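Local coordinates for putative decarboxylase involved in desferrioxamine biosynthesis (Erwinia amylovora, PDB 5O5C), which probably acts as a pyridoxal phosphate-dependent lysine decarboxylase in the pathway that makes the siderophore desferrioxamine E in the fire blight pathogen, at residues T211-H216 and V236-R241; V266-G271 and D279-I284; T273-I278 and T434-Y439; E252-L257 and K289-W294. All blocks are in the same frame, centred on the assembly; numbering follows the deposited sequence.

Interaction 1 of 4, residues T211-H216 and V236-R241; sequences TSKLSH and VDYDER. With PLP (pyridoxal-5'-phosphate), chain H.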
# COMPACT_ATOMS: atom_id res chain seq x y z
N THR B 211 13.00 -17.03 -14.01
CA THR B 211 13.63 -16.39 -12.87
C THR B 211 14.61 -17.31 -12.21
O THR B 211 14.50 -18.53 -12.34
CB THR B 211 12.66 -16.02 -11.73
OG1 THR B 211 11.89 -17.16 -11.34
CG2 THR B 211 11.78 -14.98 -12.12
N SER B 212 15.52 -16.72 -11.46
CA SER B 212 16.46 -17.48 -10.64
C SER B 212 15.69 -18.21 -9.52
O SER B 212 14.73 -17.68 -8.96
CB SER B 212 17.51 -16.54 -10.03
OG SER B 212 18.53 -17.24 -9.35
N LYS B 213 16.10 -19.43 -9.21
CA LYS B 213 15.63 -20.12 -8.00
C LYS B 213 15.79 -19.29 -6.72
O LYS B 213 15.08 -19.52 -5.78
CB LYS B 213 16.39 -21.45 -7.82
CG LYS B 213 16.06 -22.51 -8.83
CD LYS B 213 17.06 -23.68 -8.79
CE LYS B 213 16.50 -24.85 -9.61
NZ LYS B 213 17.34 -26.07 -9.55
N LEU B 214 16.71 -18.30 -6.70
CA LEU B 214 16.85 -17.37 -5.58
C LEU B 214 16.13 -16.04 -5.70
O LEU B 214 16.44 -15.10 -4.93
CB LEU B 214 18.34 -17.12 -5.31
CG LEU B 214 19.23 -18.34 -5.13
CD1 LEU B 214 20.68 -17.92 -4.99
CD2 LEU B 214 18.86 -19.12 -3.89
N SER B 215 15.22 -15.95 -6.68
CA SER B 215 14.27 -14.85 -6.88
C SER B 215 13.36 -14.74 -5.72
O SER B 215 13.06 -15.72 -5.07
CB SER B 215 13.31 -15.13 -8.05
OG SER B 215 14.02 -15.33 -9.23
N HIS B 216 12.82 -13.54 -5.53
CA HIS B 216 11.84 -13.34 -4.47
C HIS B 216 10.50 -14.04 -4.85
O HIS B 216 10.14 -14.06 -6.01
CB HIS B 216 11.65 -11.85 -4.25
CG HIS B 216 10.80 -11.54 -3.05
ND1 HIS B 216 9.44 -11.36 -3.13
CD2 HIS B 216 11.12 -11.41 -1.74
CE1 HIS B 216 8.95 -11.17 -1.91
NE2 HIS B 216 9.96 -11.16 -1.06
N VAL B 236 15.53 -21.00 -12.82
CA VAL B 236 16.79 -21.15 -13.49
C VAL B 236 17.89 -21.28 -12.45
O VAL B 236 17.97 -20.50 -11.48
CB VAL B 236 17.06 -19.91 -14.36
CG1 VAL B 236 18.37 -20.03 -15.12
CG2 VAL B 236 15.86 -19.66 -15.31
N ASP B 237 18.78 -22.25 -12.66
CA ASP B 237 19.82 -22.58 -11.69
C ASP B 237 20.69 -21.37 -11.48
O ASP B 237 20.74 -20.48 -12.31
CB ASP B 237 20.66 -23.78 -12.18
CG ASP B 237 21.49 -24.42 -11.08
OD1 ASP B 237 21.34 -24.07 -9.89
OD2 ASP B 237 22.29 -25.31 -11.42
N TYR B 238 21.32 -21.32 -10.34
CA TYR B 238 22.27 -20.26 -10.03
C TYR B 238 23.73 -20.76 -10.08
O TYR B 238 23.98 -21.96 -10.00
CB TYR B 238 21.96 -19.64 -8.68
CG TYR B 238 21.75 -20.63 -7.57
CD1 TYR B 238 20.50 -21.18 -7.37
CD2 TYR B 238 22.80 -21.06 -6.75
CE1 TYR B 238 20.29 -22.08 -6.37
CE2 TYR B 238 22.58 -21.98 -5.75
CZ TYR B 238 21.31 -22.49 -5.58
OH TYR B 238 20.98 -23.38 -4.59
N ASP B 239 24.64 -19.80 -10.25
CA ASP B 239 26.10 -19.91 -10.11
C ASP B 239 26.58 -20.41 -8.79
O ASP B 239 25.87 -20.40 -7.83
CB ASP B 239 26.76 -18.48 -10.19
CG ASP B 239 26.95 -17.99 -11.57
OD1 ASP B 239 26.65 -18.76 -12.49
OD2 ASP B 239 27.39 -16.84 -11.73
N GLU B 240 27.88 -20.69 -8.75
CA GLU B 240 28.65 -20.88 -7.52
C GLU B 240 28.82 -19.58 -6.71
O GLU B 240 29.15 -19.65 -5.54
CB GLU B 240 30.03 -21.47 -7.84
CG GLU B 240 30.07 -22.88 -8.42
CD GLU B 240 29.66 -23.02 -9.89
OE1 GLU B 240 29.67 -22.02 -10.63
OE2 GLU B 240 29.33 -24.17 -10.30
N ARG B 241 28.64 -18.41 -7.33
CA ARG B 241 28.38 -17.13 -6.61
C ARG B 241 26.89 -16.73 -6.45
O ARG B 241 26.56 -15.53 -6.22
CB ARG B 241 29.17 -16.00 -7.25
CG ARG B 241 30.67 -16.18 -7.06
CD ARG B 241 31.45 -15.22 -7.94
NE ARG B 241 31.46 -13.93 -7.31
CZ ARG B 241 31.90 -12.80 -7.84
NH1 ARG B 241 32.34 -12.72 -9.10
NH2 ARG B 241 31.86 -11.69 -7.09
N1 PLP H . 12.04 -8.27 -4.39
C2 PLP H . 13.15 -8.48 -3.65
C2A PLP H . 14.48 -8.70 -4.31
C3 PLP H . 13.03 -8.47 -2.19
O3 PLP H . 14.12 -8.68 -1.38
C4 PLP H . 11.68 -8.22 -1.64
C4A PLP H . 11.42 -8.25 -0.19
C5 PLP H . 10.55 -8.00 -2.55
C6 PLP H . 10.80 -8.07 -3.91
C5A PLP H . 9.17 -7.76 -2.00
O4P PLP H . 9.25 -6.44 -1.44
P PLP H . 8.15 -5.70 -0.51
O1P PLP H . 8.26 -6.40 0.81
O2P PLP H . 8.65 -4.29 -0.41
O3P PLP H . 6.79 -5.81 -1.11
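With chi1 at 49°, the ring of Y238 is set between its own backbone N and carbonyl carbon and meets L214, whose CG stands beside its backbone N (chi1 -52°). The two side chains cross at about a right angle, L214 CD1 lying over one face of the ring, 4.1 Å from its centroid, a CH-pi contact displaced toward the rim. CB of K213 approaches the same ring at its edge, and the extended lysine chain then runs past D237, leaving NZ 4.5 Å from D237 OD1, beyond a salt bridge. The backbones join where strand 207-212 ends beside strand 233-236, a parallel pair at one edge of the large mixed sheet in this type I fold: V236 N donates to T211 O at 2.7 Å, and K213 N to V236 O at 3.1 Å, the latter nearly straight at 165°. A type I beta turn from S212 to S215 leads on to the cofactor. There H216 lays its imidazole on one face of the pyridine ring of PLP, with H216 CD2 3.2 Å from PLP C4, while H216 ND1 is hydrogen-bonded to S218 OG.

Interaction 2 of 4, residues V266-G271 and D279-I284; sequences VVATSG and DPLGAI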
# COMPACT_ATOMS: atom_id res chain seq x y z
N VAL B 266 11.93 -12.58 -18.65
CA VAL B 266 12.93 -12.91 -17.66
C VAL B 266 12.96 -11.92 -16.47
O VAL B 266 13.09 -10.72 -16.64
CB VAL B 266 14.36 -12.95 -18.25
CG1 VAL B 266 15.34 -13.37 -17.17
CG2 VAL B 266 14.46 -13.93 -19.41
N VAL B 267 12.87 -12.44 -15.25
CA VAL B 267 13.15 -11.63 -14.09
C VAL B 267 14.58 -11.84 -13.66
O VAL B 267 14.97 -12.96 -13.29
CB VAL B 267 12.19 -11.88 -12.93
CG1 VAL B 267 12.65 -11.15 -11.68
CG2 VAL B 267 10.78 -11.51 -13.34
N ALA B 268 15.32 -10.73 -13.70
CA ALA B 268 16.69 -10.60 -13.19
C ALA B 268 16.67 -9.86 -11.89
O ALA B 268 16.16 -8.72 -11.85
CB ALA B 268 17.54 -9.82 -14.18
N THR B 269 17.27 -10.48 -10.86
CA THR B 269 17.33 -9.95 -9.53
C THR B 269 18.72 -9.36 -9.24
O THR B 269 19.75 -10.09 -9.18
CB THR B 269 16.88 -11.04 -8.55
OG1 THR B 269 15.60 -11.46 -8.96
CG2 THR B 269 16.81 -10.52 -7.14
N SER B 270 18.75 -8.03 -9.09
CA SER B 270 19.98 -7.30 -8.84
C SER B 270 20.11 -7.12 -7.34
O SER B 270 20.07 -5.99 -6.81
CB SER B 270 19.99 -5.96 -9.62
OG SER B 270 18.85 -5.13 -9.33
N GLY B 271 20.24 -8.26 -6.65
CA GLY B 271 20.25 -8.32 -5.19
C GLY B 271 19.24 -9.30 -4.68
O GLY B 271 18.09 -8.90 -4.35
N ASP B 279 22.28 -10.88 -10.35
CA ASP B 279 22.24 -11.61 -11.62
C ASP B 279 23.00 -10.78 -12.73
O ASP B 279 23.20 -9.56 -12.58
CB ASP B 279 20.79 -11.95 -12.04
CG ASP B 279 20.04 -12.92 -11.06
OD1 ASP B 279 20.66 -13.62 -10.25
OD2 ASP B 279 18.78 -12.96 -11.10
N PRO B 280 23.49 -11.44 -13.79
CA PRO B 280 24.31 -10.75 -14.86
C PRO B 280 23.39 -10.01 -15.79
O PRO B 280 22.73 -10.63 -16.65
CB PRO B 280 25.01 -11.91 -15.61
CG PRO B 280 24.41 -13.14 -15.10
CD PRO B 280 23.56 -12.92 -13.89
N LEU B 281 23.29 -8.71 -15.61
CA LEU B 281 22.22 -7.96 -16.25
C LEU B 281 22.41 -7.87 -17.74
O LEU B 281 21.47 -8.15 -18.52
CB LEU B 281 22.10 -6.57 -15.61
CG LEU B 281 21.69 -6.63 -14.12
CD1 LEU B 281 21.55 -5.22 -13.55
CD2 LEU B 281 20.39 -7.40 -13.92
N GLY B 282 23.63 -7.51 -18.14
CA GLY B 282 24.02 -7.45 -19.54
C GLY B 282 23.73 -8.70 -20.34
O GLY B 282 23.07 -8.65 -21.35
N ALA B 283 24.18 -9.85 -19.86
CA ALA B 283 23.93 -11.11 -20.54
C ALA B 283 22.42 -11.45 -20.66
O ALA B 283 21.92 -11.81 -21.72
CB ALA B 283 24.67 -12.19 -19.86
N ILE B 284 21.69 -11.30 -19.56
CA ILE B 284 20.26 -11.52 -19.58
C ILE B 284 19.54 -10.65 -20.60
O ILE B 284 18.60 -11.10 -21.21
CB ILE B 284 19.65 -11.40 -18.17
CG1 ILE B 284 20.21 -12.50 -17.28
CG2 ILE B 284 18.15 -11.56 -18.23
CD1 ILE B 284 19.93 -12.38 -15.81
O HOH W 1 16.04 -13.65 -10.84
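T269 and D279 face each other through their backbones, D279 N donating an almost linear hydrogen bond to T269 O (2.9 Å, 177°) just where strand 262-269 ends. D279 returns the grip with its side chain. With CG beside its own backbone N (chi1 -64°), the carboxylate lies alongside the threonine, and OD2 of D279 accepts T269 N at 2.9 Å; this amide comes from above the carboxylate plane, 45° out of it. A water adds to the clasp, donating to D279 OD2 and to V267 O, each at 2.8 Å, and accepting from T269 OG1. Two bonds therefore hold OD2, while OD1 of D279 takes the backbone N of M244, an arrangement that fixes the rotation of the carboxylate. The contact joins strand and helix of the beta-alpha-beta unit formed by strand 262-269, helix 281-290 and strand 294-299 in the cofactor-binding sheet, with D279 in the connection just before the helix and P280 at its N-cap position. Along the first turn of that helix the contact becomes apolar. CB of A268 is met by two branch ends, L281 CD2 at 3.7 Å and I284 CD1 at 3.9 Å, while the other branch of I284, CG2, reaches V266 CG1 at 3.5 Å. S270, centre of an inverse gamma turn, sets its CB near L281 CD1. Next comes G271, which touches PLP. Strand 294-299 flanks this edge of the contact, with V297 and A299 against S270.

Interaction 3 of 4, residues T273-I278 and T434-Y439; sequences TDFGSI and TQIFRY. With PLP (pyridoxal-5'-phosphate), chain H.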
# COMPACT_ATOMS: atom_id res chain seq x y z
N THR B 273 17.33 -11.65 -2.16
CA THR B 273 16.96 -11.41 -0.75
C THR B 273 17.88 -12.11 0.25
O THR B 273 18.25 -11.51 1.23
CB THR B 273 15.54 -11.89 -0.51
OG1 THR B 273 14.69 -11.30 -1.52
CG2 THR B 273 15.05 -11.59 0.88
N ASP B 274 18.23 -13.37 0.01
CA ASP B 274 19.10 -14.10 0.90
C ASP B 274 20.60 -13.82 0.75
O ASP B 274 21.24 -13.65 1.74
CB ASP B 274 18.84 -15.60 0.79
CG ASP B 274 17.49 -16.04 1.44
OD1 ASP B 274 17.02 -15.41 2.37
OD2 ASP B 274 16.91 -17.07 1.05
N PHE B 275 21.12 -13.86 -0.48
CA PHE B 275 22.57 -13.82 -0.80
C PHE B 275 23.07 -12.42 -1.19
O PHE B 275 24.30 -12.12 -1.11
CB PHE B 275 22.90 -14.81 -1.95
CG PHE B 275 22.92 -16.25 -1.51
CD1 PHE B 275 21.74 -17.02 -1.49
CD2 PHE B 275 24.10 -16.81 -1.00
CE1 PHE B 275 21.73 -18.30 -1.00
CE2 PHE B 275 24.10 -18.10 -0.51
CZ PHE B 275 22.91 -18.84 -0.50
N GLY B 276 22.13 -11.54 -1.55
CA GLY B 276 22.51 -10.21 -2.02
C GLY B 276 23.22 -10.25 -3.36
O GLY B 276 24.01 -9.36 -3.69
N SER B 277 22.98 -11.33 -4.10
CA SER B 277 23.71 -11.64 -5.30
C SER B 277 23.01 -10.87 -6.44
O SER B 277 21.82 -10.63 -6.38
CB SER B 277 23.77 -13.17 -5.48
OG SER B 277 22.47 -13.82 -5.55
N ILE B 278 23.78 -10.51 -7.44
CA ILE B 278 23.35 -9.66 -8.54
C ILE B 278 23.43 -10.56 -9.75
O ILE B 278 24.54 -10.99 -10.09
CB ILE B 278 24.27 -8.42 -8.68
CG1 ILE B 278 24.00 -7.42 -7.53
CG2 ILE B 278 24.05 -7.72 -10.01
CD1 ILE B 278 25.15 -6.51 -7.16
N THR B 434 24.57 -8.86 2.85
CA THR B 434 24.04 -10.08 3.44
C THR B 434 25.12 -11.18 3.45
O THR B 434 25.93 -11.25 2.55
CB THR B 434 22.82 -10.47 2.63
OG1 THR B 434 21.69 -10.66 3.48
CG2 THR B 434 23.05 -11.65 1.82
N GLN B 435 25.10 -12.03 4.48
CA GLN B 435 26.02 -13.16 4.59
C GLN B 435 25.25 -14.42 5.03
O GLN B 435 24.62 -14.41 6.06
CB GLN B 435 27.12 -12.79 5.60
CG GLN B 435 28.26 -13.79 5.73
CD GLN B 435 29.06 -14.05 4.46
OE1 GLN B 435 29.63 -13.14 3.94
NE2 GLN B 435 29.12 -15.30 3.99
N ILE B 436 25.28 -15.49 4.22
CA ILE B 436 24.66 -16.74 4.53
C ILE B 436 25.73 -17.71 5.05
O ILE B 436 26.74 -17.98 4.39
CB ILE B 436 23.92 -17.35 3.29
CG1 ILE B 436 22.79 -16.43 2.81
CG2 ILE B 436 23.31 -18.70 3.64
CD1 ILE B 436 21.81 -16.00 3.88
N PHE B 437 25.50 -18.24 6.25
CA PHE B 437 26.45 -19.09 6.89
C PHE B 437 25.75 -20.07 7.81
O PHE B 437 24.54 -19.92 8.07
CB PHE B 437 27.44 -18.22 7.70
CG PHE B 437 26.81 -17.45 8.82
CD1 PHE B 437 26.20 -16.21 8.59
CD2 PHE B 437 26.89 -17.92 10.14
CE1 PHE B 437 25.65 -15.49 9.64
CE2 PHE B 437 26.33 -17.21 11.19
CZ PHE B 437 25.70 -15.99 10.94
N ARG B 438 26.48 -21.08 8.29
CA ARG B 438 25.97 -21.95 9.34
C ARG B 438 27.02 -22.46 10.29
O ARG B 438 28.21 -22.50 10.00
CB ARG B 438 25.16 -23.12 8.79
CG ARG B 438 25.93 -24.11 7.96
CD ARG B 438 25.09 -25.33 7.59
NE ARG B 438 25.94 -26.30 6.93
CZ ARG B 438 25.56 -27.41 6.32
NH1 ARG B 438 24.29 -27.77 6.25
NH2 ARG B 438 26.50 -28.18 5.77
N TYR B 439 26.54 -22.88 11.44
CA TYR B 439 27.35 -23.49 12.43
C TYR B 439 27.48 -24.98 12.13
O TYR B 439 26.52 -25.71 12.14
CB TYR B 439 26.76 -23.22 13.80
CG TYR B 439 27.59 -23.77 14.93
CD1 TYR B 439 28.79 -23.16 15.29
CD2 TYR B 439 27.18 -24.90 15.62
CE1 TYR B 439 29.57 -23.68 16.30
CE2 TYR B 439 27.94 -25.42 16.64
CZ TYR B 439 29.14 -24.79 16.98
OH TYR B 439 29.88 -25.31 18.00
N1 PLP H . 12.04 -8.27 -4.39
C2 PLP H . 13.15 -8.48 -3.65
C2A PLP H . 14.48 -8.70 -4.31
C3 PLP H . 13.03 -8.47 -2.19
O3 PLP H . 14.12 -8.68 -1.38
C4 PLP H . 11.68 -8.22 -1.64
C4A PLP H . 11.42 -8.25 -0.19
C5 PLP H . 10.55 -8.00 -2.55
C6 PLP H . 10.80 -8.07 -3.91
C5A PLP H . 9.17 -7.76 -2.00
O4P PLP H . 9.25 -6.44 -1.44
P PLP H . 8.15 -5.70 -0.51
O1P PLP H . 8.26 -6.40 0.81
O2P PLP H . 8.65 -4.29 -0.41
O3P PLP H . 6.79 -5.81 -1.11
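I436 lies over the ring of F275 where the loop that follows strand 262-269 of the large PLP-binding sheet meets strand 434-439 of the small four-stranded antiparallel sheet. The close part of the contact is this CH-pi pair. CG1 of I436 sits over the centre of one face of the phenyl ring, 4.0 Å from its centroid and 12° off the normal, and CB of the same residue meets F275 CE2 at 3.9 Å. Chi1 of -61° puts I436 CG1 beside its own backbone N, where the branch projects over the ring, and the two side chains cross at about a right angle. Two more rings meet F275: Y242 stacks with it and H428 comes edge-to-face, while V474 of strand 470-474 also touches it. T434 extends the contact toward G276, but the model is too crowded around the carbonyl of D274 for fine detail there, and the weak bond from T434 OG1 to D274 O is doubtful. The looser part lies at the side chains of D274 and T273, both partly exposed residues. D274 CB comes no nearer to I436 CD1 than 4.3 Å, and its OD1 also has a long, weak ion pair with K481 NZ. T273 turns its CB away from the strand and serves the cofactor instead. With OG1 beside its backbone N (chi1 -51°), it completes a site to which H329, G170 and T171 of the same chain, and T380 of the second subunit, also contribute: T273 OG1 and PLP O3 share a hydrogen bond of 2.7 Å.

Interaction 4 of 4, residues E252-L257 and K289-W294; sequences EVQRCL and KHHGMW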
# COMPACT_ATOMS: atom_id res chain seq x y z
N GLU B 252 17.16 -23.28 -20.61
CA GLU B 252 15.71 -23.25 -20.25
C GLU B 252 14.84 -22.69 -21.33
O GLU B 252 13.76 -23.20 -21.57
CB GLU B 252 15.46 -22.51 -18.95
CG GLU B 252 15.10 -23.44 -17.81
CD GLU B 252 16.28 -24.07 -17.16
OE1 GLU B 252 17.40 -23.58 -17.44
OE2 GLU B 252 16.08 -25.01 -16.35
N VAL B 253 15.28 -21.62 -21.97
CA VAL B 253 14.53 -21.00 -23.04
C VAL B 253 14.36 -21.96 -24.22
O VAL B 253 13.28 -22.02 -24.81
CB VAL B 253 15.17 -19.67 -23.49
CG1 VAL B 253 14.56 -19.17 -24.79
CG2 VAL B 253 15.02 -18.61 -22.40
N GLN B 254 15.44 -22.71 -24.54
CA GLN B 254 15.47 -23.68 -25.64
C GLN B 254 14.65 -24.95 -25.34
O GLN B 254 13.99 -25.48 -26.25
CB GLN B 254 16.92 -24.12 -25.95
CG GLN B 254 17.92 -23.03 -26.31
CD GLN B 254 17.46 -22.13 -27.43
OE1 GLN B 254 17.12 -22.61 -28.52
NE2 GLN B 254 17.44 -20.82 -27.18
N ARG B 255 14.72 -25.46 -24.11
CA ARG B 255 13.84 -26.58 -23.70
C ARG B 255 12.39 -26.17 -23.76
O ARG B 255 11.52 -26.95 -24.13
CB ARG B 255 14.13 -27.07 -22.28
CG ARG B 255 15.10 -28.24 -22.23
CD ARG B 255 15.62 -28.47 -20.81
NE ARG B 255 16.97 -29.04 -20.80
CZ ARG B 255 17.66 -29.35 -19.69
NH1 ARG B 255 17.14 -29.16 -18.48
NH2 ARG B 255 18.88 -29.87 -19.81
N CYS B 256 12.14 -24.93 -23.35
CA CYS B 256 10.81 -24.36 -23.41
C CYS B 256 10.34 -24.27 -24.87
O CYS B 256 9.20 -24.65 -25.19
CB CYS B 256 10.82 -23.02 -22.66
SG CYS B 256 9.46 -21.90 -22.95
N LEU B 257 11.22 -23.85 -25.77
CA LEU B 257 10.86 -23.76 -27.20
C LEU B 257 10.65 -25.13 -27.88
O LEU B 257 9.95 -25.21 -28.90
CB LEU B 257 11.87 -22.94 -28.00
CG LEU B 257 11.92 -21.40 -27.87
CD1 LEU B 257 13.16 -20.89 -28.59
CD2 LEU B 257 10.67 -20.68 -28.39
N LYS B 289 16.47 -9.68 -25.68
CA LYS B 289 16.23 -9.03 -26.97
C LYS B 289 16.21 -10.06 -28.13
O LYS B 289 15.31 -10.03 -29.00
CB LYS B 289 17.26 -7.93 -27.20
CG LYS B 289 17.13 -6.80 -26.19
CD LYS B 289 17.88 -5.54 -26.55
CE LYS B 289 17.37 -4.36 -25.73
NZ LYS B 289 16.01 -3.84 -26.12
N HIS B 290 17.15 -11.00 -28.10
CA HIS B 290 17.20 -12.06 -29.09
C HIS B 290 15.87 -12.82 -29.18
O HIS B 290 15.46 -13.18 -30.28
CB HIS B 290 18.36 -13.02 -28.83
CG HIS B 290 18.63 -13.94 -29.98
ND1 HIS B 290 19.20 -15.18 -29.82
CD2 HIS B 290 18.40 -13.80 -31.31
CE1 HIS B 290 19.33 -15.76 -31.00
NE2 HIS B 290 18.84 -14.95 -31.92
N HIS B 291 15.19 -13.03 -28.07
CA HIS B 291 13.92 -13.79 -28.08
C HIS B 291 12.69 -12.89 -27.88
O HIS B 291 11.64 -13.39 -27.47
CB HIS B 291 13.93 -14.83 -26.98
CG HIS B 291 14.88 -15.96 -27.20
ND1 HIS B 291 14.55 -17.05 -27.96
CD2 HIS B 291 16.11 -16.20 -26.70
CE1 HIS B 291 15.55 -17.92 -27.94
NE2 HIS B 291 16.50 -17.43 -27.16
N GLY B 292 12.83 -11.59 -28.11
CA GLY B 292 11.74 -10.59 -27.87
C GLY B 292 11.15 -10.47 -26.46
O GLY B 292 9.99 -10.02 -26.28
N MET B 293 11.91 -10.88 -25.46
CA MET B 293 11.35 -10.99 -24.10
C MET B 293 11.44 -9.71 -23.29
O MET B 293 12.30 -8.91 -23.51
CB MET B 293 12.04 -12.11 -23.33
CG MET B 293 11.65 -13.47 -23.85
SD MET B 293 12.08 -14.74 -22.69
CE MET B 293 13.87 -14.80 -22.82
N TRP B 294 10.53 -9.57 -22.33
CA TRP B 294 10.51 -8.45 -21.42
C TRP B 294 11.62 -8.72 -20.40
O TRP B 294 11.70 -9.83 -19.89
CB TRP B 294 9.14 -8.36 -20.72
CG TRP B 294 8.98 -7.23 -19.76
CD1 TRP B 294 9.54 -7.10 -18.50
CD2 TRP B 294 8.23 -6.06 -19.99
NE1 TRP B 294 9.15 -5.90 -17.94
CE2 TRP B 294 8.34 -5.25 -18.82
CE3 TRP B 294 7.44 -5.61 -21.04
CZ2 TRP B 294 7.68 -4.04 -18.69
CZ3 TRP B 294 6.83 -4.44 -20.93
CH2 TRP B 294 6.95 -3.64 -19.75
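V253, on helix 246-258, packs against H291 just past the C-terminal end of helix 281-290, which closes in a Schellman motif with G292 as its C-prime residue. Chi1 of -70° places CG of H291 beside its own backbone N, and the imidazole extends toward the first helix. V253 comes from the opposite direction: its CG1 rests over the centre of one ring face, 3.6 Å from the centroid, as a CH-pi contact. Q254 is bent at chi2 (-53°), which brings its amide to the edge of the same ring, where the two planes stand 47° apart; Q254 NE2 is 3.5 Å from H291 NE2, with no hydrogen bond between them. CD1 of L257 approaches obliquely, 3.9 Å from H291 CE1. Q254 and L257 lie toward the more exposed side of the contact, whereas V253 is buried. Deeper in, the other branch of V253 meets M293. F210 of strand 207-212 touches both V253 and M293, joining them to the large sheet, and L287 of helix 281-290 touches both too. M293 is bent at chi3, which turns its methyl to the valine, M293 CE lying 4.0 Å from V253 CG2.

All four contacts belong to the pyridoxal-dependent decarboxylase domain, and interactions 1, 2 and 4 all involve the large mixed sheet or the helices packed on it. Interaction 1 comes first in the chain; interaction 2 then falls within the span bracketed by the segments of interaction 4, while interaction 3 alternates with both. Strands 207-212 and 262-269 are neighbours, bringing interactions 1 and 2 into touch with centres 10 Å apart. Helix 281-290 serves both interactions 2 and 4. Interaction 3 joins the loop after strand 262-269 to the small antiparallel sheet, its centre about 29 Å from that of interaction 4. PLP is touched from three contacts, through H216, G271 and T273, whereas interaction 4 lies at a distance from the cofactor.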